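Local coordinates for GGDEF and EAL domain-containing protein (Vibrio cholerae O1 str. 2010EL-1786, PDB 6PWK), which binds cyclic di-GMP and probably acts as a receptor that relays this second messenger to the control of large adhesins and biofilm formation, at residues P21-L25 with V71-A75; I278-I284 with Y316-F320. One frame throughout, in Å; residues are numbered along the deposited sequence.

Interaction 1 of 2, residues P21-L25 with V71-A75; sequences PVSHL and VRELA
R72 supplies the polar link between the two segments. Its NE donates to the backbone O of V22 at 3.1 Å, with an N-H...O angle of 143°, so the bond is bent. NE is tilted somewhat from the carbonyl plane of V22, while the oxygen sits 24° out of the guanidinium plane. The chain reaches this carbonyl by folding back at chi2 and chi3, which turns the head of R72 toward the loop. P21 O lies at the guanidinium edge, in its plane, 3.5 Å from NH2, which is a contact and not a bond. CB of H24 closes in on the same group, 3.9 Å from NE, although the imidazole itself leads away from the helix.

Within the loop, S23 OG accepts from the backbone N of L25 at 3.2 Å, which makes residues 23-25 an ST turn. OG also bonds to D20, so the hydroxyl ties the turn to the residue just ahead of P21. These residues join helix 3-18 to helix 28-41 in the GGDEF domain, and the contact lays that connection against the later part of helix 53-80, with F97 of strand 96-102 touching both S23 and L25.

Apolar contacts follow the helix through V71 and A75, one turn apart. V22 CG1, anti to its own N (chi1 -173°), meets V71 CG1 at 3.7 Å, the two side chains crossing at about a right angle. CB of S23 touches both V71 CG1 and A75 CB, at 3.8 Å each. Farther along, L25 brings CD1 to 3.7 Å from CB of A75. The side chain of V22 is also about 6 Å from a bound cyclic di-GMP.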
ATOM      1  N   PRO A  21     -22.012  -6.310  -6.212  1.00 72.90           N
ATOM      2  CA  PRO A  21     -22.963  -6.153  -5.097  1.00 77.15           C
ATOM      3  C   PRO A  21     -22.977  -4.763  -4.485  1.00 89.33           C
ATOM      4  O   PRO A  21     -24.036  -4.304  -4.038  1.00 95.07           O
ATOM      5  CB  PRO A  21     -22.489  -7.208  -4.086  1.00 69.73           C
ATOM      6  CG  PRO A  21     -21.717  -8.198  -4.894  1.00 70.68           C
ATOM      7  CD  PRO A  21     -21.056  -7.405  -5.978  1.00 70.10           C
ATOM      8  N   VAL A  22     -21.836  -4.073  -4.451  1.00 86.21           N
ATOM      9  CA  VAL A  22     -21.771  -2.775  -3.784  1.00 77.45           C
ATOM     10  C   VAL A  22     -22.551  -1.729  -4.574  1.00 77.03           C
ATOM     11  O   VAL A  22     -23.509  -1.131  -4.071  1.00 79.88           O
ATOM     12  CB  VAL A  22     -20.309  -2.344  -3.581  1.00 75.31           C
ATOM     13  CG1 VAL A  22     -20.242  -1.078  -2.739  1.00 82.91           C
ATOM     14  CG2 VAL A  22     -19.510  -3.467  -2.938  1.00 73.40           C
ATOM     15  N   SER A  23     -22.153  -1.497  -5.824  1.00 78.45           N
ATOM     16  CA  SER A  23     -22.764  -0.447  -6.629  1.00 77.84           C
ATOM     17  C   SER A  23     -24.124  -0.841  -7.188  1.00 79.40           C
ATOM     18  O   SER A  23     -24.875   0.038  -7.622  1.00 78.54           O
ATOM     19  CB  SER A  23     -21.837  -0.064  -7.784  1.00 74.16           C
ATOM     20  OG  SER A  23     -21.637  -1.162  -8.660  1.00 70.03           O
ATOM     21  N   HIS A  24     -24.454  -2.132  -7.189  1.00 85.96           N
ATOM     22  CA  HIS A  24     -25.645  -2.649  -7.864  1.00 91.77           C
ATOM     23  C   HIS A  24     -25.655  -2.267  -9.343  1.00 83.80           C
ATOM     24  O   HIS A  24     -26.717  -2.110  -9.952  1.00 87.69           O
ATOM     25  CB  HIS A  24     -26.935  -2.189  -7.177  1.00107.01           C
ATOM     26  CG  HIS A  24     -28.106  -3.085  -7.435  1.00122.68           C
ATOM     27  ND1 HIS A  24     -28.258  -4.307  -6.814  1.00125.56           N
ATOM     28  CD2 HIS A  24     -29.177  -2.943  -8.251  1.00128.97           C
ATOM     29  CE1 HIS A  24     -29.374  -4.876  -7.234  1.00129.39           C
ATOM     30  NE2 HIS A  24     -29.950  -4.070  -8.106  1.00129.80           N
ATOM     31  N   LEU A  25     -24.470  -2.104  -9.920  1.00 75.23           N
ATOM     32  CA  LEU A  25     -24.273  -1.906 -11.347  1.00 76.36           C
ATOM     33  C   LEU A  25     -23.591  -3.139 -11.924  1.00 73.09           C
ATOM     34  O   LEU A  25     -23.240  -4.076 -11.204  1.00 74.71           O
ATOM     35  CB  LEU A  25     -23.442  -0.647 -11.611  1.00 82.52           C
ATOM     36  CG  LEU A  25     -24.065   0.713 -11.302  1.00 89.81           C
ATOM     37  CD1 LEU A  25     -23.025   1.811 -11.456  1.00 85.40           C
ATOM     38  CD2 LEU A  25     -25.254   0.968 -12.214  1.00 96.57           C
ATOM     39  N   VAL A  71     -20.447   4.558  -2.715  1.00 88.62           N
ATOM     40  CA  VAL A  71     -20.424   3.889  -4.013  1.00 81.66           C
ATOM     41  C   VAL A  71     -21.845   3.624  -4.490  1.00 77.60           C
ATOM     42  O   VAL A  71     -22.189   3.874  -5.651  1.00 77.80           O
ATOM     43  CB  VAL A  71     -19.602   2.590  -3.935  1.00 79.39           C
ATOM     44  CG1 VAL A  71     -19.836   1.739  -5.173  1.00 78.18           C
ATOM     45  CG2 VAL A  71     -18.125   2.905  -3.780  1.00 74.89           C
ATOM     46  N   ARG A  72     -22.693   3.111  -3.595  1.00 78.79           N
ATOM     47  CA  ARG A  72     -24.092   2.883  -3.941  1.00 82.61           C
ATOM     48  C   ARG A  72     -24.800   4.192  -4.270  1.00 87.60           C
ATOM     49  O   ARG A  72     -25.574   4.262  -5.232  1.00 82.82           O
ATOM     50  CB  ARG A  72     -24.804   2.164  -2.796  1.00 81.60           C
ATOM     51  CG  ARG A  72     -26.320   2.146  -2.918  1.00 84.08           C
ATOM     52  CD  ARG A  72     -26.781   1.320  -4.104  1.00 84.79           C
ATOM     53  NE  ARG A  72     -26.422  -0.086  -3.961  1.00 88.37           N
ATOM     54  CZ  ARG A  72     -27.122  -0.962  -3.250  1.00 92.43           C
ATOM     55  NH1 ARG A  72     -28.217  -0.574  -2.610  1.00 98.96           N
ATOM     56  NH2 ARG A  72     -26.725  -2.225  -3.176  1.00 90.10           N
ATOM     57  N   GLU A  73     -24.550   5.237  -3.477  1.00 90.51           N
ATOM     58  CA  GLU A  73     -25.180   6.529  -3.728  1.00 92.43           C
ATOM     59  C   GLU A  73     -24.796   7.064  -5.102  1.00 89.46           C
ATOM     60  O   GLU A  73     -25.667   7.394  -5.915  1.00 86.33           O
ATOM     61  CB  GLU A  73     -24.799   7.523  -2.630  1.00 97.51           C
ATOM     62  CG  GLU A  73     -25.362   8.929  -2.820  1.00108.77           C
ATOM     63  CD  GLU A  73     -26.810   9.065  -2.376  1.00120.94           C
ATOM     64  OE1 GLU A  73     -27.590   8.104  -2.544  1.00123.90           O
ATOM     65  OE2 GLU A  73     -27.167  10.141  -1.850  1.00125.80           O
ATOM     66  N   LEU A  74     -23.493   7.145  -5.384  1.00 90.11           N
ATOM     67  CA  LEU A  74     -23.051   7.588  -6.702  1.00 84.75           C
ATOM     68  C   LEU A  74     -23.617   6.695  -7.798  1.00 85.88           C
ATOM     69  O   LEU A  74     -24.025   7.184  -8.857  1.00 89.05           O
ATOM     70  CB  LEU A  74     -21.524   7.619  -6.763  1.00 83.41           C
ATOM     71  CG  LEU A  74     -20.884   7.902  -8.125  1.00 78.12           C
ATOM     72  CD1 LEU A  74     -21.433   9.179  -8.741  1.00 73.71           C
ATOM     73  CD2 LEU A  74     -19.373   7.984  -7.992  1.00 79.28           C
ATOM     74  N   ALA A  75     -23.667   5.383  -7.555  1.00 89.84           N
ATOM     75  CA  ALA A  75     -24.245   4.472  -8.537  1.00 91.29           C
ATOM     76  C   ALA A  75     -25.735   4.734  -8.717  1.00 99.00           C
ATOM     77  O   ALA A  75     -26.224   4.843  -9.847  1.00101.53           O
ATOM     78  CB  ALA A  75     -23.999   3.024  -8.119  1.00 87.02           C
TER

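Interaction 2 of 2, residues I278-I284 with Y316-F320; sequences ISQPSFI and YTALF
The Y316 ring has the backbone of S279 over one face: CA of S279 stands 3.5 Å above the plane, offset toward the rim, in a CH-pi contact whose direction to the centroid is 18° off the ring normal. S279 O lies over the same ring, 3.4 Å from CE1, and CD1 of I284 is at the edge near its plane. The F320 ring carries I278 CG1 on one face, 4.2 Å from the centroid, in a second CH-pi contact. The F283 and F320 rings meet rim to rim with their planes only 9° apart, neither covering the other.

In the EAL domain, whose fold is a TIM-like barrel, this contact joins the end of helix 275-278, the turn after it and the start of helix 281-292 to helix 314-326, outside the barrel strands. I305 of strand 301-305 touches I278, T317 and F320, so the inner end of the contact abuts the strand that lies between helices 281-292 and 314-326 in sequence. S279 is where the preceding short helix leaves helical geometry.

I278 spreads its side chain over three partners: CG1 and CD1 lie against F320, while CG2 meets CB of Y316 at 3.9 Å and also nears the backbone N of T317. CG of F320 is anti to its backbone N, which carries the ring to I278 and F283. P281 of the second subunit packs against Y316, and Y316 of the second subunit against P281, which places this part of the fold at the dimer interface. T317 OG1 bonds to the backbone O of E313. I284 lies along helix 314-326, its CD1 3.9 Å from CB of L319 and its CG2 3.7 Å from the backbone O of L319.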
ATOM      1  N   ILE A 278       7.154  10.412  -3.530  1.00 60.34           N
ATOM      2  CA  ILE A 278       7.332  10.749  -2.122  1.00 53.99           C
ATOM      3  C   ILE A 278       6.843   9.621  -1.218  1.00 58.24           C
ATOM      4  O   ILE A 278       7.390   9.409  -0.126  1.00 53.90           O
ATOM      5  CB  ILE A 278       6.627  12.091  -1.830  1.00 48.64           C
ATOM      6  CG1 ILE A 278       7.565  13.250  -2.175  1.00 60.58           C
ATOM      7  CG2 ILE A 278       6.145  12.178  -0.388  1.00 57.46           C
ATOM      8  CD1 ILE A 278       6.905  14.603  -2.137  1.00 60.20           C
ATOM      9  N   SER A 279       5.839   8.867  -1.656  1.00 62.04           N
ATOM     10  CA  SER A 279       5.358   7.712  -0.906  1.00 61.66           C
ATOM     11  C   SER A 279       6.220   6.470  -1.116  1.00 61.86           C
ATOM     12  O   SER A 279       5.823   5.378  -0.695  1.00 65.05           O
ATOM     13  CB  SER A 279       3.904   7.412  -1.283  1.00 64.08           C
ATOM     14  OG  SER A 279       3.755   7.274  -2.684  1.00 68.13           O
ATOM     15  N   GLN A 280       7.385   6.615  -1.753  1.00 55.32           N
ATOM     16  CA  GLN A 280       8.313   5.512  -1.947  1.00 52.52           C
ATOM     17  C   GLN A 280       9.473   5.672  -0.976  1.00 61.71           C
ATOM     18  O   GLN A 280      10.300   6.579  -1.161  1.00 60.02           O
ATOM     19  CB  GLN A 280       8.820   5.485  -3.388  1.00 44.03           C
ATOM     20  CG  GLN A 280       8.793   4.113  -4.048  1.00 72.12           C
ATOM     21  CD  GLN A 280       7.384   3.613  -4.312  1.00 91.06           C
ATOM     22  OE1 GLN A 280       6.444   4.398  -4.427  1.00 96.96           O
ATOM     23  NE2 GLN A 280       7.233   2.297  -4.411  1.00 99.69           N
ATOM     24  N   PRO A 281       9.582   4.840   0.062  1.00 65.57           N
ATOM     25  CA  PRO A 281      10.661   5.037   1.045  1.00 60.37           C
ATOM     26  C   PRO A 281      12.057   4.898   0.462  1.00 61.81           C
ATOM     27  O   PRO A 281      12.998   5.502   0.992  1.00 65.14           O
ATOM     28  CB  PRO A 281      10.374   3.956   2.098  1.00 61.97           C
ATOM     29  CG  PRO A 281       9.564   2.927   1.376  1.00 60.59           C
ATOM     30  CD  PRO A 281       8.722   3.696   0.404  1.00 58.53           C
ATOM     31  N   SER A 282      12.225   4.119  -0.609  1.00 56.29           N
ATOM     32  CA  SER A 282      13.522   4.064  -1.278  1.00 57.87           C
ATOM     33  C   SER A 282      13.893   5.412  -1.877  1.00 61.19           C
ATOM     34  O   SER A 282      15.074   5.782  -1.899  1.00 58.75           O
ATOM     35  CB  SER A 282      13.509   2.983  -2.356  1.00 52.16           C
ATOM     36  OG  SER A 282      12.431   3.175  -3.252  1.00 63.35           O
ATOM     37  N   PHE A 283      12.901   6.161  -2.358  1.00 58.91           N
ATOM     38  CA  PHE A 283      13.160   7.499  -2.876  1.00 49.03           C
ATOM     39  C   PHE A 283      13.539   8.465  -1.760  1.00 55.78           C
ATOM     40  O   PHE A 283      14.345   9.377  -1.977  1.00 50.15           O
ATOM     41  CB  PHE A 283      11.933   8.004  -3.636  1.00 46.17           C
ATOM     42  CG  PHE A 283      12.093   9.380  -4.212  1.00 57.36           C
ATOM     43  CD1 PHE A 283      12.929   9.600  -5.296  1.00 59.25           C
ATOM     44  CD2 PHE A 283      11.397  10.453  -3.680  1.00 55.07           C
ATOM     45  CE1 PHE A 283      13.074  10.867  -5.829  1.00 58.79           C
ATOM     46  CE2 PHE A 283      11.538  11.720  -4.211  1.00 59.83           C
ATOM     47  CZ  PHE A 283      12.378  11.926  -5.287  1.00 61.35           C
ATOM     48  N   ILE A 284      12.974   8.282  -0.564  1.00 52.94           N
ATOM     49  CA  ILE A 284      13.319   9.149   0.558  1.00 57.78           C
ATOM     50  C   ILE A 284      14.748   8.885   1.019  1.00 63.38           C
ATOM     51  O   ILE A 284      15.477   9.813   1.387  1.00 71.80           O
ATOM     52  CB  ILE A 284      12.304   8.973   1.704  1.00 60.42           C
ATOM     53  CG1 ILE A 284      10.884   9.233   1.196  1.00 61.47           C
ATOM     54  CG2 ILE A 284      12.629   9.907   2.864  1.00 57.60           C
ATOM     55  CD1 ILE A 284       9.826   9.177   2.277  1.00 64.95           C
ATOM     56  N   TYR A 316       4.714  10.558   4.849  1.00 52.78           N
ATOM     57  CA  TYR A 316       5.706  10.410   3.788  1.00 55.93           C
ATOM     58  C   TYR A 316       6.317  11.757   3.425  1.00 63.32           C
ATOM     59  O   TYR A 316       7.534  11.865   3.234  1.00 65.35           O
ATOM     60  CB  TYR A 316       5.072   9.779   2.548  1.00 56.26           C
ATOM     61  CG  TYR A 316       4.855   8.285   2.616  1.00 64.38           C
ATOM     62  CD1 TYR A 316       5.930   7.403   2.629  1.00 62.35           C
ATOM     63  CD2 TYR A 316       3.573   7.753   2.628  1.00 68.38           C
ATOM     64  CE1 TYR A 316       5.730   6.035   2.676  1.00 55.97           C
ATOM     65  CE2 TYR A 316       3.365   6.391   2.674  1.00 67.84           C
ATOM     66  CZ  TYR A 316       4.445   5.536   2.698  1.00 64.82           C
ATOM     67  OH  TYR A 316       4.232   4.178   2.745  1.00 74.47           O
ATOM     68  N   THR A 317       5.482  12.794   3.330  1.00 62.19           N
ATOM     69  CA  THR A 317       5.971  14.111   2.935  1.00 63.92           C
ATOM     70  C   THR A 317       6.913  14.690   3.984  1.00 64.33           C
ATOM     71  O   THR A 317       7.949  15.273   3.642  1.00 63.79           O
ATOM     72  CB  THR A 317       4.791  15.054   2.694  1.00 68.12           C
ATOM     73  OG1 THR A 317       3.826  14.406   1.855  1.00 69.69           O
ATOM     74  CG2 THR A 317       5.257  16.334   2.020  1.00 68.99           C
ATOM     75  N   ALA A 318       6.574  14.539   5.267  1.00 55.74           N
ATOM     76  CA  ALA A 318       7.440  15.058   6.319  1.00 57.46           C
ATOM     77  C   ALA A 318       8.776  14.326   6.349  1.00 61.13           C
ATOM     78  O   ALA A 318       9.814  14.935   6.627  1.00 70.20           O
ATOM     79  CB  ALA A 318       6.742  14.959   7.675  1.00 53.43           C
ATOM     80  N   LEU A 319       8.771  13.021   6.068  1.00 64.48           N
ATOM     81  CA  LEU A 319      10.031  12.293   5.970  1.00 64.94           C
ATOM     82  C   LEU A 319      10.861  12.798   4.798  1.00 66.10           C
ATOM     83  O   LEU A 319      12.086  12.922   4.901  1.00 80.62           O
ATOM     84  CB  LEU A 319       9.769  10.791   5.837  1.00 54.16           C
ATOM     85  CG  LEU A 319       9.103  10.106   7.031  1.00 61.57           C
ATOM     86  CD1 LEU A 319       8.958   8.613   6.781  1.00 62.31           C
ATOM     87  CD2 LEU A 319       9.876  10.374   8.314  1.00 58.89           C
ATOM     88  N   PHE A 320      10.209  13.100   3.674  1.00 58.03           N
ATOM     89  CA  PHE A 320      10.927  13.654   2.531  1.00 50.96           C
ATOM     90  C   PHE A 320      11.423  15.063   2.824  1.00 61.12           C
ATOM     91  O   PHE A 320      12.564  15.407   2.496  1.00 59.20           O
ATOM     92  CB  PHE A 320      10.028  13.643   1.295  1.00 49.16           C
ATOM     93  CG  PHE A 320      10.661  14.254   0.079  1.00 58.21           C
ATOM     94  CD1 PHE A 320      11.544  13.524  -0.697  1.00 57.94           C
ATOM     95  CD2 PHE A 320      10.372  15.557  -0.291  1.00 57.73           C
ATOM     96  CE1 PHE A 320      12.131  14.083  -1.817  1.00 58.58           C
ATOM     97  CE2 PHE A 320      10.954  16.122  -1.409  1.00 55.21           C
ATOM     98  CZ  PHE A 320      11.835  15.383  -2.174  1.00 58.10           C
TER

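Interaction 1 comes first along the chain and closes before interaction 2 opens. Their centres are 35 Å apart and their nearest atoms about 22 Å, so they do not touch, and they share no helix, strand or sheet. Interaction 1 belongs to the GGDEF domain, where a loop packs on helix 53-80 beside the five-stranded sheet; interaction 2 belongs to the EAL domain, where the end of helix 275-278, the following turn and the start of helix 281-292 pack on helix 314-326 outside the barrel strands. Each lies near a bound cyclic di-GMP, the side chain of F283 at about 8 Å. Only interaction 2 meets the second subunit, consistent with EAL-mediated pairing in the ligand-bound receptor.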